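Local coordinates for uncharacterized protein (Staphylococcus aureus subsp. aureus Mu50, PDB 4QPV), which is of unknown function but belongs to the DUF1672 family, whose unusual fold repeats a kinked helix followed by three beta strands, at residues 52-57 / 100-105; 83-86 / 91-94; 124-129 / 189-194; 155-160 / 164-169. All coordinates share one frame; numbering follows the deposited sequence.

Interaction 1 of 4, residues 52-57 / 100-105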
loop_
_atom_site.group_PDB
_atom_site.type_symbol
_atom_site.label_atom_id
_atom_site.label_comp_id
_atom_site.label_asym_id
_atom_site.label_seq_id
_atom_site.Cartn_x
_atom_site.Cartn_y
_atom_site.Cartn_z
ATOM N N ALA A 52 -3.421 -4.106 18.943
ATOM C CA ALA A 52 -4.209 -4.404 17.736
ATOM C C ALA A 52 -5.612 -3.791 17.846
ATOM O O ALA A 52 -6.063 -3.118 16.919
ATOM C CB ALA A 52 -4.303 -5.910 17.527
ATOM N N LYS A 53 -6.266 -3.962 19.018
ATOM C CA LYS A 53 -7.601 -3.424 19.288
ATOM C C LYS A 53 -7.593 -1.889 19.200
ATOM O O LYS A 53 -8.499 -1.312 18.584
ATOM C CB LYS A 53 -8.093 -3.892 20.691
ATOM C CG LYS A 53 -9.454 -3.324 21.087
ATOM C CD LYS A 53 -10.059 -3.993 22.322
ATOM C CE LYS A 53 -9.419 -3.591 23.627
ATOM N NZ LYS A 53 -10.213 -4.082 24.786
ATOM N N ARG A 54 -6.579 -1.238 19.819
ATOM C CA ARG A 54 -6.458 0.237 19.791
ATOM C C ARG A 54 -6.179 0.743 18.359
ATOM O O ARG A 54 -6.721 1.779 17.962
ATOM C CB ARG A 54 -5.386 0.744 20.777
ATOM C CG ARG A 54 -5.747 0.488 22.263
ATOM C CD ARG A 54 -6.843 1.434 22.740
ATOM N NE ARG A 54 -6.290 2.649 23.336
ATOM C CZ ARG A 54 -6.970 3.778 23.523
ATOM N NH1 ARG A 54 -8.220 3.890 23.091
ATOM N NH2 ARG A 54 -6.403 4.803 24.137
ATOM N N GLY A 55 -5.365 0.017 17.601
ATOM C CA GLY A 55 -5.087 0.363 16.202
ATOM C C GLY A 55 -6.342 0.312 15.353
ATOM O O GLY A 55 -6.647 1.256 14.620
ATOM N N GLU A 56 -7.142 -0.747 15.529
ATOM C CA GLU A 56 -8.424 -0.885 14.821
ATOM C C GLU A 56 -9.370 0.252 15.231
ATOM O O GLU A 56 -9.991 0.890 14.368
ATOM C CB GLU A 56 -9.032 -2.271 15.103
ATOM C CG GLU A 56 -8.234 -3.377 14.404
ATOM C CD GLU A 56 -8.411 -4.782 14.958
ATOM O OE1 GLU A 56 -9.240 -4.976 15.880
ATOM O OE2 GLU A 56 -7.697 -5.691 14.480
ATOM N N GLN A 57 -9.416 0.562 16.545
ATOM C CA GLN A 57 -10.250 1.655 17.052
ATOM C C GLN A 57 -9.857 2.979 16.391
ATOM O O GLN A 57 -10.743 3.768 16.061
ATOM C CB GLN A 57 -10.125 1.777 18.584
ATOM C CG GLN A 57 -11.010 2.881 19.202
ATOM C CD GLN A 57 -10.717 3.087 20.667
ATOM O OE1 GLN A 57 -9.811 2.471 21.237
ATOM N NE2 GLN A 57 -11.511 3.923 21.335
ATOM N N LYS A 100 3.736 3.690 24.227
ATOM C CA LYS A 100 3.393 2.546 25.093
ATOM C C LYS A 100 2.134 2.851 25.914
ATOM O O LYS A 100 1.391 1.934 26.243
ATOM C CB LYS A 100 4.571 2.221 26.030
ATOM C CG LYS A 100 5.776 1.592 25.334
ATOM C CD LYS A 100 7.007 1.721 26.222
ATOM C CE LYS A 100 7.518 0.385 26.682
ATOM N NZ LYS A 100 8.336 0.492 27.924
ATOM N N SER A 101 1.865 4.150 26.200
ATOM C CA SER A 101 0.687 4.594 26.965
ATOM C C SER A 101 -0.650 4.270 26.260
ATOM O O SER A 101 -1.703 4.431 26.874
ATOM C CB SER A 101 0.765 6.088 27.260
ATOM O OG SER A 101 0.677 6.826 26.053
ATOM N N ILE A 102 -0.618 3.777 25.012
ATOM C CA ILE A 102 -1.834 3.365 24.293
ATOM C C ILE A 102 -2.620 2.258 25.047
ATOM O O ILE A 102 -3.837 2.175 24.890
ATOM C CB ILE A 102 -1.541 2.934 22.823
ATOM C CG1 ILE A 102 -2.838 2.939 21.965
ATOM C CG2 ILE A 102 -0.791 1.581 22.744
ATOM C CD1 ILE A 102 -3.517 4.310 21.757
ATOM N N ILE A 103 -1.943 1.449 25.886
ATOM C CA ILE A 103 -2.609 0.367 26.640
ATOM C C ILE A 103 -3.428 0.891 27.829
ATOM O O ILE A 103 -4.156 0.115 28.452
ATOM C CB ILE A 103 -1.543 -0.657 27.150
ATOM C CG1 ILE A 103 -0.601 -0.055 28.243
ATOM C CG2 ILE A 103 -0.760 -1.316 25.981
ATOM C CD1 ILE A 103 0.179 -1.138 29.080
ATOM N N GLU A 104 -3.282 2.179 28.170
ATOM C CA GLU A 104 -3.876 2.752 29.382
ATOM C C GLU A 104 -5.385 2.990 29.345
ATOM O O GLU A 104 -5.990 3.133 30.411
ATOM C CB GLU A 104 -3.181 4.069 29.733
ATOM C CG GLU A 104 -1.736 3.880 30.179
ATOM C CD GLU A 104 -1.011 5.156 30.551
ATOM O OE1 GLU A 104 -1.672 6.213 30.666
ATOM O OE2 GLU A 104 0.228 5.102 30.709
ATOM N N SER A 105 -5.994 3.041 28.159
ATOM C CA SER A 105 -7.421 3.363 28.064
ATOM C C SER A 105 -8.097 2.728 26.850
ATOM O O SER A 105 -7.432 2.166 25.994
ATOM C CB SER A 105 -7.560 4.889 27.963
ATOM O OG SER A 105 -8.899 5.319 27.831
HETATM O O HOH W 1 -4.213 5.354 25.976
#

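Interaction 2 of 4, residues 83-86 / 91-94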
loop_
_atom_site.group_PDB
_atom_site.type_symbol
_atom_site.label_atom_id
_atom_site.label_comp_id
_atom_site.label_asym_id
_atom_site.label_seq_id
_atom_site.Cartn_x
_atom_site.Cartn_y
_atom_site.Cartn_z
ATOM N N VAL A 83 -2.304 -2.404 9.511
ATOM C CA VAL A 83 -3.696 -2.808 9.360
ATOM C C VAL A 83 -4.027 -3.059 7.881
ATOM O O VAL A 83 -3.407 -2.478 6.997
ATOM C CB VAL A 83 -4.698 -1.782 9.980
ATOM C CG1 VAL A 83 -4.453 -1.560 11.481
ATOM C CG2 VAL A 83 -4.699 -0.443 9.212
ATOM N N HIS A 84 -5.020 -3.912 7.638
ATOM C CA HIS A 84 -5.573 -4.147 6.317
ATOM C C HIS A 84 -7.043 -3.783 6.370
ATOM O O HIS A 84 -7.756 -4.147 7.314
ATOM C CB HIS A 84 -5.370 -5.596 5.817
ATOM C CG HIS A 84 -5.945 -5.837 4.443
ATOM N ND1 HIS A 84 -5.355 -5.301 3.310
ATOM C CD2 HIS A 84 -7.048 -6.538 4.070
ATOM C CE1 HIS A 84 -6.096 -5.706 2.285
ATOM N NE2 HIS A 84 -7.119 -6.457 2.687
ATOM N N CYS A 85 -7.484 -3.041 5.372
ATOM C CA CYS A 85 -8.867 -2.633 5.226
ATOM C C CYS A 85 -9.436 -3.264 3.971
ATOM O O CYS A 85 -8.783 -3.257 2.928
ATOM C CB CYS A 85 -8.975 -1.113 5.161
ATOM S SG CYS A 85 -10.682 -0.498 5.044
ATOM N N ASP A 86 -10.654 -3.817 4.087
ATOM C CA ASP A 86 -11.442 -4.331 2.962
ATOM C C ASP A 86 -12.883 -4.131 3.407
ATOM O O ASP A 86 -13.542 -5.059 3.871
ATOM C CB ASP A 86 -11.079 -5.775 2.557
ATOM C CG ASP A 86 -11.752 -6.245 1.261
ATOM O OD1 ASP A 86 -12.705 -5.574 0.804
ATOM O OD2 ASP A 86 -11.296 -7.263 0.686
ATOM N N VAL A 91 -10.090 -0.824 -0.131
ATOM C CA VAL A 91 -9.019 -1.764 0.198
ATOM C C VAL A 91 -7.667 -1.065 0.288
ATOM O O VAL A 91 -7.232 -0.416 -0.661
ATOM C CB VAL A 91 -8.958 -2.944 -0.819
ATOM C CG1 VAL A 91 -7.855 -3.956 -0.448
ATOM C CG2 VAL A 91 -10.328 -3.634 -0.965
ATOM N N PHE A 92 -6.987 -1.223 1.438
ATOM C CA PHE A 92 -5.643 -0.664 1.637
ATOM C C PHE A 92 -4.980 -1.312 2.832
ATOM O O PHE A 92 -5.638 -1.979 3.640
ATOM C CB PHE A 92 -5.678 0.888 1.851
ATOM C CG PHE A 92 -6.422 1.365 3.094
ATOM C CD1 PHE A 92 -5.800 1.377 4.341
ATOM C CD2 PHE A 92 -7.763 1.733 3.022
ATOM C CE1 PHE A 92 -6.506 1.768 5.494
ATOM C CE2 PHE A 92 -8.453 2.180 4.160
ATOM C CZ PHE A 92 -7.819 2.197 5.390
ATOM N N ASN A 93 -3.670 -1.086 2.910
ATOM C CA ASN A 93 -2.836 -1.422 4.060
ATOM C C ASN A 93 -2.229 -0.135 4.549
ATOM O O ASN A 93 -1.871 0.728 3.739
ATOM C CB ASN A 93 -1.779 -2.459 3.741
ATOM C CG ASN A 93 -2.354 -3.845 3.710
ATOM O OD1 ASN A 93 -3.190 -4.173 2.861
ATOM N ND2 ASN A 93 -1.964 -4.666 4.669
ATOM N N ALA A 94 -2.164 0.029 5.866
ATOM C CA ALA A 94 -1.632 1.248 6.462
ATOM C C ALA A 94 -1.029 0.909 7.794
ATOM O O ALA A 94 -1.164 -0.230 8.247
ATOM C CB ALA A 94 -2.775 2.260 6.642
#

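Interaction 3 of 4, residues 124-129 / 189-194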
loop_
_atom_site.group_PDB
_atom_site.type_symbol
_atom_site.label_atom_id
_atom_site.label_comp_id
_atom_site.label_asym_id
_atom_site.label_seq_id
_atom_site.Cartn_x
_atom_site.Cartn_y
_atom_site.Cartn_z
ATOM N N THR A 124 -2.973 7.666 2.267
ATOM C CA THR A 124 -2.850 6.206 2.305
ATOM C C THR A 124 -4.262 5.567 2.312
ATOM O O THR A 124 -4.519 4.625 1.574
ATOM C CB THR A 124 -1.994 5.823 3.520
ATOM O OG1 THR A 124 -0.644 6.177 3.220
ATOM C CG2 THR A 124 -2.074 4.357 3.858
ATOM N N VAL A 125 -5.167 6.093 3.137
ATOM C CA VAL A 125 -6.532 5.592 3.210
ATOM C C VAL A 125 -7.239 5.872 1.880
ATOM O O VAL A 125 -7.915 4.993 1.358
ATOM C CB VAL A 125 -7.251 6.243 4.406
ATOM C CG1 VAL A 125 -8.762 6.032 4.343
ATOM C CG2 VAL A 125 -6.669 5.722 5.724
ATOM N N LEU A 126 -7.031 7.072 1.310
ATOM C CA LEU A 126 -7.658 7.482 0.052
ATOM C C LEU A 126 -7.207 6.618 -1.145
ATOM O O LEU A 126 -7.957 6.509 -2.111
ATOM C CB LEU A 126 -7.469 8.971 -0.224
ATOM C CG LEU A 126 -8.290 9.884 0.706
ATOM C CD1 LEU A 126 -8.058 11.333 0.367
ATOM C CD2 LEU A 126 -9.776 9.528 0.692
ATOM N N SER A 127 -6.031 5.961 -1.069
ATOM C CA SER A 127 -5.595 5.013 -2.099
ATOM C C SER A 127 -6.647 3.890 -2.209
ATOM O O SER A 127 -6.935 3.397 -3.298
ATOM C CB SER A 127 -4.215 4.455 -1.757
ATOM O OG SER A 127 -3.865 3.350 -2.575
ATOM N N GLY A 128 -7.233 3.530 -1.055
ATOM C CA GLY A 128 -8.269 2.504 -0.965
ATOM C C GLY A 128 -9.560 2.958 -1.647
ATOM O O GLY A 128 -10.278 2.154 -2.239
ATOM N N PHE A 129 -9.845 4.273 -1.591
ATOM C CA PHE A 129 -11.010 4.867 -2.259
ATOM C C PHE A 129 -10.780 4.883 -3.773
ATOM O O PHE A 129 -11.701 4.601 -4.545
ATOM C CB PHE A 129 -11.255 6.297 -1.744
ATOM C CG PHE A 129 -11.936 6.430 -0.401
ATOM C CD1 PHE A 129 -11.316 5.980 0.763
ATOM C CD2 PHE A 129 -13.165 7.070 -0.292
ATOM C CE1 PHE A 129 -11.939 6.136 2.014
ATOM C CE2 PHE A 129 -13.792 7.221 0.952
ATOM C CZ PHE A 129 -13.164 6.770 2.098
ATOM N N ARG A 189 -15.153 15.830 5.429
ATOM C CA ARG A 189 -16.078 16.603 4.603
ATOM C C ARG A 189 -16.332 15.983 3.214
ATOM O O ARG A 189 -17.478 15.956 2.770
ATOM C CB ARG A 189 -15.545 18.038 4.440
ATOM C CG ARG A 189 -16.442 18.964 3.623
ATOM C CD ARG A 189 -15.839 20.340 3.488
ATOM N NE ARG A 189 -16.626 21.179 2.584
ATOM C CZ ARG A 189 -16.271 22.400 2.199
ATOM N NH1 ARG A 189 -15.132 22.933 2.626
ATOM N NH2 ARG A 189 -17.043 23.090 1.370
ATOM N N TYR A 190 -15.283 15.526 2.524
ATOM C CA TYR A 190 -15.442 15.075 1.145
ATOM C C TYR A 190 -15.449 13.562 0.915
ATOM O O TYR A 190 -16.022 13.120 -0.089
ATOM C CB TYR A 190 -14.325 15.681 0.285
ATOM C CG TYR A 190 -14.371 17.192 0.177
ATOM C CD1 TYR A 190 -15.266 17.823 -0.684
ATOM C CD2 TYR A 190 -13.484 17.988 0.895
ATOM C CE1 TYR A 190 -15.312 19.212 -0.786
ATOM C CE2 TYR A 190 -13.512 19.380 0.789
ATOM C CZ TYR A 190 -14.426 19.987 -0.057
ATOM O OH TYR A 190 -14.446 21.358 -0.173
ATOM N N PHE A 191 -14.795 12.765 1.783
ATOM C CA PHE A 191 -14.667 11.344 1.463
ATOM C C PHE A 191 -15.398 10.373 2.405
ATOM O O PHE A 191 -16.003 9.425 1.911
ATOM C CB PHE A 191 -13.185 10.983 1.373
ATOM C CG PHE A 191 -12.471 11.755 0.285
ATOM C CD1 PHE A 191 -12.544 11.347 -1.047
ATOM C CD2 PHE A 191 -11.708 12.877 0.591
ATOM C CE1 PHE A 191 -11.881 12.061 -2.055
ATOM C CE2 PHE A 191 -11.040 13.586 -0.419
ATOM C CZ PHE A 191 -11.136 13.175 -1.737
ATOM N N GLN A 192 -15.354 10.576 3.727
ATOM C CA GLN A 192 -16.058 9.661 4.637
ATOM C C GLN A 192 -17.561 9.489 4.252
ATOM O O GLN A 192 -18.012 8.333 4.238
ATOM C CB GLN A 192 -15.933 10.099 6.104
ATOM C CG GLN A 192 -16.307 8.979 7.071
ATOM C CD GLN A 192 -15.883 9.231 8.493
ATOM O OE1 GLN A 192 -14.773 9.702 8.767
ATOM N NE2 GLN A 192 -16.720 8.822 9.441
ATOM N N PRO A 193 -18.335 10.559 3.864
ATOM C CA PRO A 193 -19.749 10.336 3.500
ATOM C C PRO A 193 -19.961 9.426 2.282
ATOM O O PRO A 193 -21.084 8.978 2.070
ATOM C CB PRO A 193 -20.275 11.749 3.204
ATOM C CG PRO A 193 -19.350 12.666 3.909
ATOM C CD PRO A 193 -18.009 12.002 3.816
ATOM N N LEU A 194 -18.907 9.140 1.492
ATOM C CA LEU A 194 -19.039 8.312 0.295
ATOM C C LEU A 194 -18.993 6.806 0.573
ATOM O O LEU A 194 -19.433 6.038 -0.287
ATOM C CB LEU A 194 -17.939 8.650 -0.739
ATOM C CG LEU A 194 -17.844 10.085 -1.246
ATOM C CD1 LEU A 194 -16.699 10.228 -2.242
ATOM C CD2 LEU A 194 -19.163 10.560 -1.859
#

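Interaction 4 of 4, residues 155-160 / 164-169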
loop_
_atom_site.group_PDB
_atom_site.type_symbol
_atom_site.label_atom_id
_atom_site.label_comp_id
_atom_site.label_asym_id
_atom_site.label_seq_id
_atom_site.Cartn_x
_atom_site.Cartn_y
_atom_site.Cartn_z
ATOM N N THR A 155 8.291 -12.300 -10.396
ATOM C CA THR A 155 7.325 -12.577 -9.331
ATOM C C THR A 155 7.051 -11.247 -8.676
ATOM O O THR A 155 7.804 -10.285 -8.873
ATOM C CB THR A 155 7.867 -13.612 -8.289
ATOM O OG1 THR A 155 8.898 -12.994 -7.522
ATOM C CG2 THR A 155 8.366 -14.917 -8.912
ATOM N N GLY A 156 6.046 -11.198 -7.830
ATOM C CA GLY A 156 5.838 -10.012 -7.019
ATOM C C GLY A 156 6.305 -10.350 -5.615
ATOM O O GLY A 156 6.998 -11.350 -5.403
ATOM N N TYR A 157 5.902 -9.547 -4.631
ATOM C CA TYR A 157 6.102 -9.912 -3.221
ATOM C C TYR A 157 5.198 -11.099 -2.899
ATOM O O TYR A 157 4.256 -11.330 -3.647
ATOM C CB TYR A 157 5.601 -8.743 -2.367
ATOM C CG TYR A 157 6.542 -7.595 -2.127
ATOM C CD1 TYR A 157 7.547 -7.681 -1.160
ATOM C CD2 TYR A 157 6.302 -6.349 -2.703
ATOM C CE1 TYR A 157 8.356 -6.584 -0.856
ATOM C CE2 TYR A 157 7.101 -5.248 -2.409
ATOM C CZ TYR A 157 8.117 -5.366 -1.479
ATOM O OH TYR A 157 8.841 -4.255 -1.170
ATOM N N THR A 158 5.372 -11.771 -1.768
ATOM C CA THR A 158 4.388 -12.758 -1.326
ATOM C C THR A 158 3.225 -12.002 -0.656
ATOM O O THR A 158 3.397 -10.852 -0.202
ATOM C CB THR A 158 4.983 -13.774 -0.329
ATOM O OG1 THR A 158 5.328 -13.073 0.890
ATOM C CG2 THR A 158 6.175 -14.546 -0.905
ATOM N N GLU A 159 2.072 -12.660 -0.541
ATOM C CA GLU A 159 0.920 -12.064 0.124
ATOM C C GLU A 159 1.260 -11.771 1.597
ATOM O O GLU A 159 0.896 -10.705 2.100
ATOM C CB GLU A 159 -0.315 -12.980 0.000
ATOM C CG GLU A 159 -0.851 -13.064 -1.420
ATOM C CD GLU A 159 -2.213 -13.722 -1.566
ATOM O OE1 GLU A 159 -3.229 -13.044 -1.291
ATOM O OE2 GLU A 159 -2.266 -14.900 -1.987
ATOM N N ASN A 160 1.990 -12.675 2.286
ATOM C CA ASN A 160 2.341 -12.436 3.693
ATOM C C ASN A 160 3.246 -11.230 3.849
ATOM O O ASN A 160 3.052 -10.438 4.772
ATOM C CB ASN A 160 3.009 -13.644 4.319
ATOM C CG ASN A 160 2.047 -14.662 4.841
ATOM O OD1 ASN A 160 2.090 -15.826 4.458
ATOM N ND2 ASN A 160 1.164 -14.246 5.727
ATOM N N LYS A 164 2.102 -8.027 6.187
ATOM C CA LYS A 164 2.840 -7.733 7.417
ATOM C C LYS A 164 3.842 -6.592 7.366
ATOM O O LYS A 164 4.242 -6.120 8.444
ATOM C CB LYS A 164 3.571 -9.008 7.842
ATOM C CG LYS A 164 2.592 -10.106 8.239
ATOM C CD LYS A 164 3.253 -11.380 8.684
ATOM C CE LYS A 164 2.186 -12.429 8.937
ATOM N NZ LYS A 164 2.595 -13.395 9.992
ATOM N N THR A 165 4.318 -6.186 6.161
ATOM C CA THR A 165 5.433 -5.231 6.140
ATOM C C THR A 165 5.194 -3.941 5.363
ATOM O O THR A 165 6.074 -3.073 5.372
ATOM C CB THR A 165 6.707 -5.921 5.587
ATOM O OG1 THR A 165 6.642 -6.078 4.159
ATOM C CG2 THR A 165 7.011 -7.267 6.259
ATOM N N GLN A 166 4.067 -3.823 4.653
ATOM C CA GLN A 166 3.820 -2.653 3.798
ATOM C C GLN A 166 2.641 -1.849 4.320
ATOM O O GLN A 166 1.739 -2.414 4.953
ATOM C CB GLN A 166 3.603 -3.096 2.333
ATOM C CG GLN A 166 4.768 -3.982 1.777
ATOM C CD GLN A 166 6.091 -3.238 1.661
ATOM O OE1 GLN A 166 6.188 -2.153 1.074
ATOM N NE2 GLN A 166 7.149 -3.814 2.217
ATOM N N ASN A 167 2.666 -0.524 4.070
ATOM C CA ASN A 167 1.694 0.403 4.661
ATOM C C ASN A 167 1.474 1.654 3.804
ATOM O O ASN A 167 1.243 2.738 4.353
ATOM C CB ASN A 167 2.263 0.828 6.061
ATOM C CG ASN A 167 3.608 1.541 6.004
ATOM O OD1 ASN A 167 4.196 1.769 4.934
ATOM N ND2 ASN A 167 4.130 1.923 7.154
ATOM N N SER A 168 1.568 1.528 2.471
ATOM C CA SER A 168 1.477 2.719 1.612
ATOM C C SER A 168 0.070 3.012 1.088
ATOM O O SER A 168 -0.157 4.065 0.478
ATOM C CB SER A 168 2.407 2.562 0.416
ATOM O OG SER A 168 2.061 1.400 -0.325
ATOM N N GLY A 169 -0.832 2.073 1.268
ATOM C CA GLY A 169 -2.195 2.175 0.759
ATOM C C GLY A 169 -2.575 0.892 0.058
ATOM O O GLY A 169 -2.120 -0.192 0.462
HETATM O O HOH W 2 8.093 -1.081 -0.438
#

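Interaction 1 of 4, residues 52-57 / 100-105
Arg54, in the middle of helix 48-63, carries nearly all of this contact, and its aliphatic half and its guanidinium meet the loop at 100-105 in different ways. The close packing runs from CB and CG up to NE: Arg54 CB lies 3.6 Å from Ile102 CG1, the two side chains run past each other in opposite directions, and Ile102 CD1 reaches to 3.6 Å from Arg54 NE. Ile102 can do this because its CG1 branch stands anti to the backbone N (chi1 -162°), which swings the ethyl arm along the arginine. The Arg54 chain itself bends at both chi2 and chi3, folding the guanidinium back over the loop. There NE donates to Ile102 O at 2.9 Å, with the acceptor near the guanidinium plane and the N-H in the carbonyl plane, 154° at the hydrogen. Ser105 O sits over one guanidinium face, 3.0 Å from Arg54 CZ, too far off the N-H directions for a hydrogen bond; the positive charge probably still favours it there. The contact pins the 3-10 turn 100-103, which follows the last strand of the three-stranded sheet, against the helix that precedes that sheet. Arg54 NH1 gives a hydrogen bond to Gln57 OE1 at 2.8 Å, one helical turn on, and another to Ser107 O. Ser105 touches chiefly through its backbone, while its OG bonds to Ser107 N. The looser side lies by the exposed Ser101, where water 1 accepts from Arg54 NH2 at 2.9 Å and donates to Ser101 O, bridging a separation the side chain does not close directly.

Interaction 2 of 4, residues 83-86 / 91-94
Val91, opposite Asp86 in a non-hydrogen-bonded antiparallel pair, splits its two methyls between neighbours on the other strand. Its CG2 lies alongside the carboxylate, 3.5 Å from Asp86 OD1, while CG1, anti to the backbone N (chi1 -178°), reaches His84 CE1 at 3.7 Å. Phe92 comes next, in a hydrogen-bonded pair with Cys85: Cys85 N donates to Phe92 O at 2.7 Å, and Phe92 N returns a bond to Cys85 O. Phe92 CG stands between its own backbone N and carbonyl carbon (chi1 63°), which turns the ring back under the partner strand. Cys85 CB therefore sits over the ring face, 3.5 Å from the centroid of the Phe92 ring, a CH-pi contact, and Cys85 SG approaches the same ring obliquely at 4.3 Å from its centroid. Asn93 emerges on the opposite face, with Val91 and His84, and its side chain leans over toward the imidazole; its backbone CA also makes a C-H...O contact of 3.2 Å to Val83 O. At Ala94 a second reciprocal pair follows, Val83 N to Ala94 O at 2.8 Å and Ala94 N to Val83 O. These residues form part of the hairpin 78-87/90-98. The face with Val83, Cys85, Phe92 and Ala94 is buried against Phe59 of helix 48-63 and Val125 and Leu121 of helix 116-133, whereas Met163 of helix 159-165 packs on His84 and Asn93, and strand 67-75 flanks the hairpin beyond strand 78-87.

Interaction 3 of 4, residues 124-129 / 189-194
Helix 116-133 meets the chain at the end of helix 184-190 here, through a buried apolar cluster of Leu126, Phe129 and Phe191. Leu126 and Phe191 cross at about a right angle, and the leucine puts its two methyls on the aromatic face. CD2 makes a CH-pi contact, 3.8 Å from the centroid of the Phe191 ring and 24° off its normal, but displaced toward the CB end, where Leu126 CD2 is 3.5 Å from Phe191 CG. Leu126 CD1 lies over the same face, nearer the CE2 rim, 3.8 Å from Phe191 CE2. The helix supplies both touching residues from one side, since Leu126 and Phe129 are three positions apart, and the junction joins segments 60 residues apart in the chain at their closest ends. Phe129 turns its edge to the backbone: CE2 lies 3.3 Å from Phe191 O, with the oxygen near the ring plane, and 3.8 Å from Phe191 CB. Leu126 CD2 also rests over a face of Phe129, so it fills the corner between the two rings. Phe191 O also accepts the backbone N-H of Leu194. Met206 of helix 199-212 packs on both rings, and Tyr187 on Leu126.

Interaction 4 of 4, residues 155-160 / 164-169
The Tyr157 ring and the Gln166 amide meet near the phenol end, their side chains crossing at about a right angle with the two planes 30° apart. Gln166 NE2 approaches obliquely, 3.8 Å from Tyr157 OH. Water 2 spans the polar ends, donating to Gln166 OE1 at 2.7 Å and, weakly, to Tyr157 OH at 3.3 Å. Both groups share a further partner, since Tyr157 OH and Gln166 NE2 each bond to Pro274 O, and Phe226 stands edge-to-face with the tyrosine ring. The Gln166 amide is held in its rotation by a second bond, NE2 to Thr165 OG1 at 3.0 Å, with the hydroxyl in the amide plane and 161° at the hydrogen. A bend at chi2 (-66°) folds the glutamine chain back so that its amide reaches its neighbour's side chain. Thus NE2 bonds to two oxygens and OE1 takes the water. On the exposed side, Asn160 and Lys164 lie side by side and point the same way, with Asn160 ND2 3.8 Å from Lys164 CE. Their backbones are joined by Lys164 N to Asn160 O at 3.0 Å, the i to i+4 bond of the helix, and the lysine CB and CG also brush that carbonyl. This turn belongs to the short helix 159-165, opened by an N-cap: Thr158, just ahead of it, turns OG1 to the backbone N of Ala161, and Gln166 is where the chain leaves helical geometry.

In the fold
Interactions 2, 3 and 4 touch one another, while interaction 1 stands apart at the periphery, its centre 18 Å from that of interaction 2 and its nearest atoms about 5 Å away. Between interactions 2 and 3, Ala94 CB packs 3.6 Å from Thr124 CG2, so strand 90-98 lies directly on helix 116-133. Interaction 4 meets strand 90-98 along the edge not paired with strand 78-87: Asn93 N is 3.0 Å from Gly169 O, probably a hydrogen bond. Thr124 also meets the chain at 167-169, its CG2 lying 3.7 Å from Gly169 N, which links interactions 3 and 4 although their centres are 22 Å apart. Helix 48-63 carries interaction 1 and, through Phe59, reaches the sheet of interaction 2.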